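Long-range contacts in pesticidal crystal protein Cry2Aa (Bacillus thuringiensis serovar kurstaki, PDB 1I5P), which promotes colloidosmotic lysis by binding to midgut epithelial cells of dipteran and lepidopteran larvae: residues L523-S528 with I607-N612; L547-I552 with T615-M620. All coordinates share one frame; numbering follows the deposited sequence.

In the fold
Both contacts lie in the C-terminal lectin-like β-sandwich, a jelly roll, with centres about 8 Å apart. Along the chain their segments alternate: 523-528, 547-552, 607-612, then 615-620. Interaction 2 pairs two strands of one sheet, 541-550 and 617-626, whereas interaction 1 bridges the two sheets, setting the end of strand 522-525 against the end of strand 602-610. Strand 617-626 ties them together, because it also neighbours strand 522-525, with F525 and L523 joined to F617 and L619 through their backbones. F617 additionally packs against V609 and L611, so the two contacts share apolar packing between the two sheets.

Interaction 1: residues L523-S528 with I607-N612; sequences LRFEQS and INVTLN
L611 lies against the backbone of 525-528, packing its side chain on the turn that follows strand 522-525. At the root, CB rests near the hydroxyl side chain of S528. One bond further out, L611 CG passes S528 CA at 3.9 Å. The branch then divides: CD1 reaches the backbone of the turn, 3.5 Å from F525 O and equally close to the carbonyl carbon of E526, while CD2 leads toward F617 on strand 617-626. This reach follows from a first torsion that sets CG beside the backbone N (chi1 -63°) and an extended second one.

The polar part of the contact is made by S528. Its hydroxyl accepts a hydrogen bond from L611 N, with an OG to N distance of 2.8 Å and an N-H...O angle of 151°. OG is swung anti to its own backbone N, a position that also brings it within 3.8 Å of T610 CG2. The amide it receives belongs to a residue at the centre of an inverse gamma turn, just where strand 602-610 has ended.

Deeper inside, F525 and V609 point at one another and their side chains cross at about a right angle. V609 CG2 approaches the ring obliquely, 3.9 Å from F525 CD1, and the ring also touches T530 and A532 on strand 530-537. In a salt bridge within the segment, R524 grips E526 side-on, NE and NH2 both bonding OE2, the first at 2.9 Å.

The chemistry is thus divided: one serine oxygen satisfies the amide of a turning chain, while F525 and V609 meet through apolar side chains and L611 packs a methyl on the turn backbone.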
loop_
_atom_site.group_PDB
_atom_site.type_symbol
_atom_site.label_atom_id
_atom_site.label_comp_id
_atom_site.label_asym_id
_atom_site.label_seq_id
_atom_site.Cartn_x
_atom_site.Cartn_y
_atom_site.Cartn_z
ATOM N N LEU A 523 -6.838 12.352 0.230
ATOM C CA LEU A 523 -7.815 12.986 1.101
ATOM C C LEU A 523 -8.552 13.999 0.227
ATOM O O LEU A 523 -7.954 14.958 -0.269
ATOM C CB LEU A 523 -7.104 13.687 2.266
ATOM C CG LEU A 523 -7.840 13.755 3.607
ATOM C CD1 LEU A 523 -8.259 12.353 4.050
ATOM C CD2 LEU A 523 -6.929 14.402 4.656
ATOM N N ARG A 524 -9.845 13.772 0.018
ATOM C CA ARG A 524 -10.633 14.673 -0.811
ATOM C C ARG A 524 -11.424 15.670 0.026
ATOM O O ARG A 524 -12.294 15.287 0.810
ATOM C CB ARG A 524 -11.594 13.882 -1.706
ATOM C CG ARG A 524 -12.363 14.764 -2.682
ATOM C CD ARG A 524 -13.350 13.979 -3.545
ATOM N NE ARG A 524 -14.466 13.424 -2.778
ATOM C CZ ARG A 524 -14.687 12.123 -2.614
ATOM N NH1 ARG A 524 -13.869 11.232 -3.159
ATOM N NH2 ARG A 524 -15.738 11.709 -1.922
ATOM N N PHE A 525 -11.110 16.949 -0.143
ATOM C CA PHE A 525 -11.801 18.015 0.574
ATOM C C PHE A 525 -12.964 18.500 -0.290
ATOM O O PHE A 525 -12.764 18.955 -1.417
ATOM C CB PHE A 525 -10.850 19.187 0.853
ATOM C CG PHE A 525 -9.641 18.818 1.670
ATOM C CD1 PHE A 525 -8.360 19.136 1.221
ATOM C CD2 PHE A 525 -9.777 18.152 2.884
ATOM C CE1 PHE A 525 -7.232 18.794 1.971
ATOM C CE2 PHE A 525 -8.653 17.804 3.642
ATOM C CZ PHE A 525 -7.380 18.127 3.182
ATOM N N GLU A 526 -14.179 18.393 0.231
ATOM C CA GLU A 526 -15.354 18.832 -0.512
ATOM C C GLU A 526 -15.881 20.153 0.022
ATOM O O GLU A 526 -16.746 20.775 -0.590
ATOM C CB GLU A 526 -16.450 17.765 -0.449
ATOM C CG GLU A 526 -16.132 16.522 -1.261
ATOM C CD GLU A 526 -17.245 15.495 -1.226
ATOM O OE1 GLU A 526 -18.353 15.824 -0.754
ATOM O OE2 GLU A 526 -17.015 14.355 -1.685
ATOM N N GLN A 527 -15.357 20.572 1.169
ATOM C CA GLN A 527 -15.760 21.829 1.784
ATOM C C GLN A 527 -14.593 22.808 1.785
ATOM O O GLN A 527 -13.485 22.472 2.204
ATOM C CB GLN A 527 -16.250 21.587 3.215
ATOM C CG GLN A 527 -16.476 22.860 4.014
ATOM C CD GLN A 527 -17.314 22.629 5.253
ATOM O OE1 GLN A 527 -17.505 21.491 5.687
ATOM N NE2 GLN A 527 -17.813 23.710 5.839
ATOM N N SER A 528 -14.848 24.021 1.312
ATOM C CA SER A 528 -13.814 25.040 1.253
ATOM C C SER A 528 -13.337 25.416 2.658
ATOM O O SER A 528 -14.060 25.251 3.640
ATOM C CB SER A 528 -14.343 26.274 0.514
ATOM O OG SER A 528 -13.286 27.130 0.124
ATOM N N ILE A 607 -2.092 22.486 6.387
ATOM C CA ILE A 607 -2.431 22.622 4.981
ATOM C C ILE A 607 -3.890 23.054 4.862
ATOM O O ILE A 607 -4.806 22.270 5.118
ATOM C CB ILE A 607 -2.214 21.288 4.230
ATOM C CG1 ILE A 607 -0.754 20.837 4.389
ATOM C CG2 ILE A 607 -2.551 21.457 2.763
ATOM C CD1 ILE A 607 -0.405 19.535 3.669
ATOM N N ASN A 608 -4.096 24.314 4.489
ATOM C CA ASN A 608 -5.437 24.860 4.337
ATOM C C ASN A 608 -5.793 25.004 2.867
ATOM O O ASN A 608 -5.026 25.553 2.077
ATOM C CB ASN A 608 -5.545 26.209 5.048
ATOM C CG ASN A 608 -6.861 26.914 4.768
ATOM O OD1 ASN A 608 -7.013 27.595 3.753
ATOM N ND2 ASN A 608 -7.824 26.742 5.661
ATOM N N VAL A 609 -6.967 24.508 2.503
ATOM C CA VAL A 609 -7.394 24.566 1.120
ATOM C C VAL A 609 -8.674 25.354 0.908
ATOM O O VAL A 609 -9.672 25.163 1.606
ATOM C CB VAL A 609 -7.582 23.145 0.540
ATOM C CG1 VAL A 609 -8.090 23.229 -0.895
ATOM C CG2 VAL A 609 -6.263 22.386 0.590
ATOM N N THR A 610 -8.618 26.249 -0.069
ATOM C CA THR A 610 -9.750 27.076 -0.441
ATOM C C THR A 610 -10.248 26.510 -1.761
ATOM O O THR A 610 -9.485 26.427 -2.722
ATOM C CB THR A 610 -9.321 28.540 -0.663
ATOM O OG1 THR A 610 -8.750 29.059 0.544
ATOM C CG2 THR A 610 -10.515 29.391 -1.063
ATOM N N LEU A 611 -11.511 26.100 -1.806
ATOM C CA LEU A 611 -12.077 25.546 -3.032
ATOM C C LEU A 611 -12.730 26.664 -3.829
ATOM O O LEU A 611 -13.948 26.824 -3.820
ATOM C CB LEU A 611 -13.113 24.468 -2.706
ATOM C CG LEU A 611 -12.598 23.231 -1.969
ATOM C CD1 LEU A 611 -13.749 22.258 -1.770
ATOM C CD2 LEU A 611 -11.471 22.576 -2.764
ATOM N N ASN A 612 -11.903 27.441 -4.517
ATOM C CA ASN A 612 -12.387 28.556 -5.311
ATOM C C ASN A 612 -13.517 28.148 -6.252
ATOM O O ASN A 612 -14.606 28.723 -6.207
ATOM C CB ASN A 612 -11.233 29.164 -6.109
ATOM C CG ASN A 612 -10.080 29.600 -5.220
ATOM O OD1 ASN A 612 -9.026 28.968 -5.201
ATOM N ND2 ASN A 612 -10.280 30.679 -4.476
#

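Interaction 2: residues L547-I552 with T615-M620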
loop_
_atom_site.group_PDB
_atom_site.type_symbol
_atom_site.label_atom_id
_atom_site.label_comp_id
_atom_site.label_asym_id
_atom_site.label_seq_id
_atom_site.Cartn_x
_atom_site.Cartn_y
_atom_site.Cartn_z
ATOM N N LEU A 547 3.724 19.346 -2.535
ATOM C CA LEU A 547 2.429 18.756 -2.249
ATOM C C LEU A 547 1.907 18.174 -3.543
ATOM O O LEU A 547 1.764 18.886 -4.539
ATOM C CB LEU A 547 1.440 19.797 -1.710
ATOM C CG LEU A 547 1.757 20.407 -0.337
ATOM C CD1 LEU A 547 0.587 21.258 0.120
ATOM C CD2 LEU A 547 2.027 19.307 0.680
ATOM N N ARG A 548 1.671 16.866 -3.539
ATOM C CA ARG A 548 1.123 16.201 -4.709
ATOM C C ARG A 548 -0.380 16.350 -4.547
ATOM O O ARG A 548 -0.962 15.866 -3.576
ATOM C CB ARG A 548 1.517 14.719 -4.750
ATOM C CG ARG A 548 0.841 13.945 -5.878
ATOM C CD ARG A 548 1.574 12.653 -6.229
ATOM N NE ARG A 548 2.862 12.907 -6.872
ATOM C CZ ARG A 548 3.637 11.964 -7.404
ATOM N NH1 ARG A 548 3.260 10.694 -7.375
ATOM N NH2 ARG A 548 4.793 12.293 -7.969
ATOM N N VAL A 549 -1.007 17.040 -5.492
ATOM C CA VAL A 549 -2.438 17.273 -5.407
ATOM C C VAL A 549 -3.124 17.199 -6.755
ATOM O O VAL A 549 -2.481 17.245 -7.808
ATOM C CB VAL A 549 -2.741 18.672 -4.815
ATOM C CG1 VAL A 549 -1.832 18.953 -3.625
ATOM C CG2 VAL A 549 -2.557 19.744 -5.892
ATOM N N SER A 550 -4.447 17.100 -6.703
ATOM C CA SER A 550 -5.264 17.071 -7.904
ATOM C C SER A 550 -6.376 18.084 -7.679
ATOM O O SER A 550 -7.020 18.083 -6.630
ATOM C CB SER A 550 -5.863 15.683 -8.132
ATOM O OG SER A 550 -6.683 15.684 -9.291
ATOM N N SER A 551 -6.593 18.952 -8.658
ATOM C CA SER A 551 -7.626 19.968 -8.538
ATOM C C SER A 551 -8.259 20.225 -9.901
ATOM O O SER A 551 -7.735 21.000 -10.703
ATOM C CB SER A 551 -7.018 21.262 -7.983
ATOM O OG SER A 551 -8.010 22.254 -7.776
ATOM N N ILE A 552 -9.375 19.556 -10.167
ATOM C CA ILE A 552 -10.068 19.742 -11.434
ATOM C C ILE A 552 -10.928 20.984 -11.262
ATOM O O ILE A 552 -12.152 20.918 -11.184
ATOM C CB ILE A 552 -10.949 18.535 -11.779
ATOM C CG1 ILE A 552 -10.187 17.238 -11.492
ATOM C CG2 ILE A 552 -11.357 18.601 -13.245
ATOM C CD1 ILE A 552 -8.850 17.136 -12.208
ATOM N N THR A 615 -15.202 22.897 -6.738
ATOM C CA THR A 615 -14.880 21.509 -7.052
ATOM C C THR A 615 -13.991 20.937 -5.951
ATOM O O THR A 615 -13.203 21.660 -5.340
ATOM C CB THR A 615 -14.144 21.398 -8.393
ATOM O OG1 THR A 615 -13.213 22.480 -8.512
ATOM C CG2 THR A 615 -15.129 21.449 -9.546
ATOM N N PRO A 616 -14.098 19.625 -5.695
ATOM C CA PRO A 616 -13.309 18.953 -4.661
ATOM C C PRO A 616 -11.816 19.097 -4.883
ATOM O O PRO A 616 -11.369 19.360 -5.997
ATOM C CB PRO A 616 -13.768 17.500 -4.766
ATOM C CG PRO A 616 -15.171 17.633 -5.291
ATOM C CD PRO A 616 -14.967 18.655 -6.376
ATOM N N PHE A 617 -11.054 18.926 -3.809
ATOM C CA PHE A 617 -9.601 19.014 -3.868
ATOM C C PHE A 617 -9.031 17.713 -3.316
ATOM O O PHE A 617 -9.468 17.228 -2.273
ATOM C CB PHE A 617 -9.109 20.197 -3.029
ATOM C CG PHE A 617 -7.608 20.347 -2.984
ATOM C CD1 PHE A 617 -6.967 21.284 -3.788
ATOM C CD2 PHE A 617 -6.838 19.578 -2.107
ATOM C CE1 PHE A 617 -5.590 21.464 -3.721
ATOM C CE2 PHE A 617 -5.456 19.750 -2.031
ATOM C CZ PHE A 617 -4.831 20.695 -2.840
ATOM N N ASP A 618 -8.062 17.144 -4.020
ATOM C CA ASP A 618 -7.429 15.906 -3.576
ATOM C C ASP A 618 -6.016 16.160 -3.069
ATOM O O ASP A 618 -5.140 16.554 -3.835
ATOM C CB ASP A 618 -7.354 14.889 -4.719
ATOM C CG ASP A 618 -8.626 14.067 -4.868
ATOM O OD1 ASP A 618 -8.809 13.095 -4.106
ATOM O OD2 ASP A 618 -9.443 14.398 -5.750
ATOM N N LEU A 619 -5.802 15.942 -1.775
ATOM C CA LEU A 619 -4.473 16.092 -1.188
ATOM C C LEU A 619 -3.952 14.661 -1.321
ATOM O O LEU A 619 -4.384 13.770 -0.585
ATOM C CB LEU A 619 -4.571 16.470 0.292
ATOM C CG LEU A 619 -3.530 17.430 0.879
ATOM C CD1 LEU A 619 -3.310 17.054 2.335
ATOM C CD2 LEU A 619 -2.215 17.380 0.113
ATOM N N MET A 620 -3.033 14.444 -2.260
ATOM C CA MET A 620 -2.514 13.105 -2.527
ATOM C C MET A 620 -1.237 12.657 -1.825
ATOM O O MET A 620 -1.142 11.502 -1.396
ATOM C CB MET A 620 -2.382 12.933 -4.037
ATOM C CG MET A 620 -3.719 13.133 -4.745
ATOM S SD MET A 620 -3.569 13.239 -6.519
ATOM C CE MET A 620 -3.297 11.500 -6.898
HETATM O O HOH W 1 -8.964 15.678 -8.132
HETATM O O HOH W 2 -10.697 18.146 -8.255
#
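The F617 ring meets V549 obliquely across the strand pair. V549 CB comes within 3.5 Å of F617 CZ, and both methyls of the valine lie near the same end of the ring. Above the ring plane, displaced toward the rim, sits S550 O, while S551 CB approaches CD1 obliquely. With CG anti to the backbone N (chi1 178°), the phenylalanine extends beneath the neighbouring strand. The carboxylate of D618, the other flat group, is turned elsewhere: OD1 bonds to S522 OG, and OD2 receives a hydrogen bond from a water at 2.7 Å that is also bonded to S550 OG, itself hydrogen-bonded with R586 N.

Backbone pairing sets this register. S550 and D618 form an antiparallel hydrogen-bonded pair, with S550 N 3.0 Å from D618 O and D618 N 3.0 Å from S550 O; the second bond is the straighter, at 169°. V549 and L619 make the adjoining non-hydrogen-bonded pair, and M620 N reaches R548 O at 2.8 Å. Side chains therefore alternate: V549, F617 and L619 occupy one face, S550 and D618 the other. M620 joins the latter: with CG anti to the carbonyl carbon (chi1 -58°) and the next torsion extended, it brings SD to 3.7 Å from S550 CB. Beyond the paired strands a second water spans I552 N and P616 O, continuing the connection past the last backbone-to-backbone bond.

R548 sends its guanidinium away from the pair, to a salt bridge with D589, a cation-pi contact with F587 and the carbonyl of S260. Within the sheet, strand 541-550 is flanked further by 585-597 and strand 617-626 by 522-525, while strand 555-561 of the other sheet packs against F617 and L547.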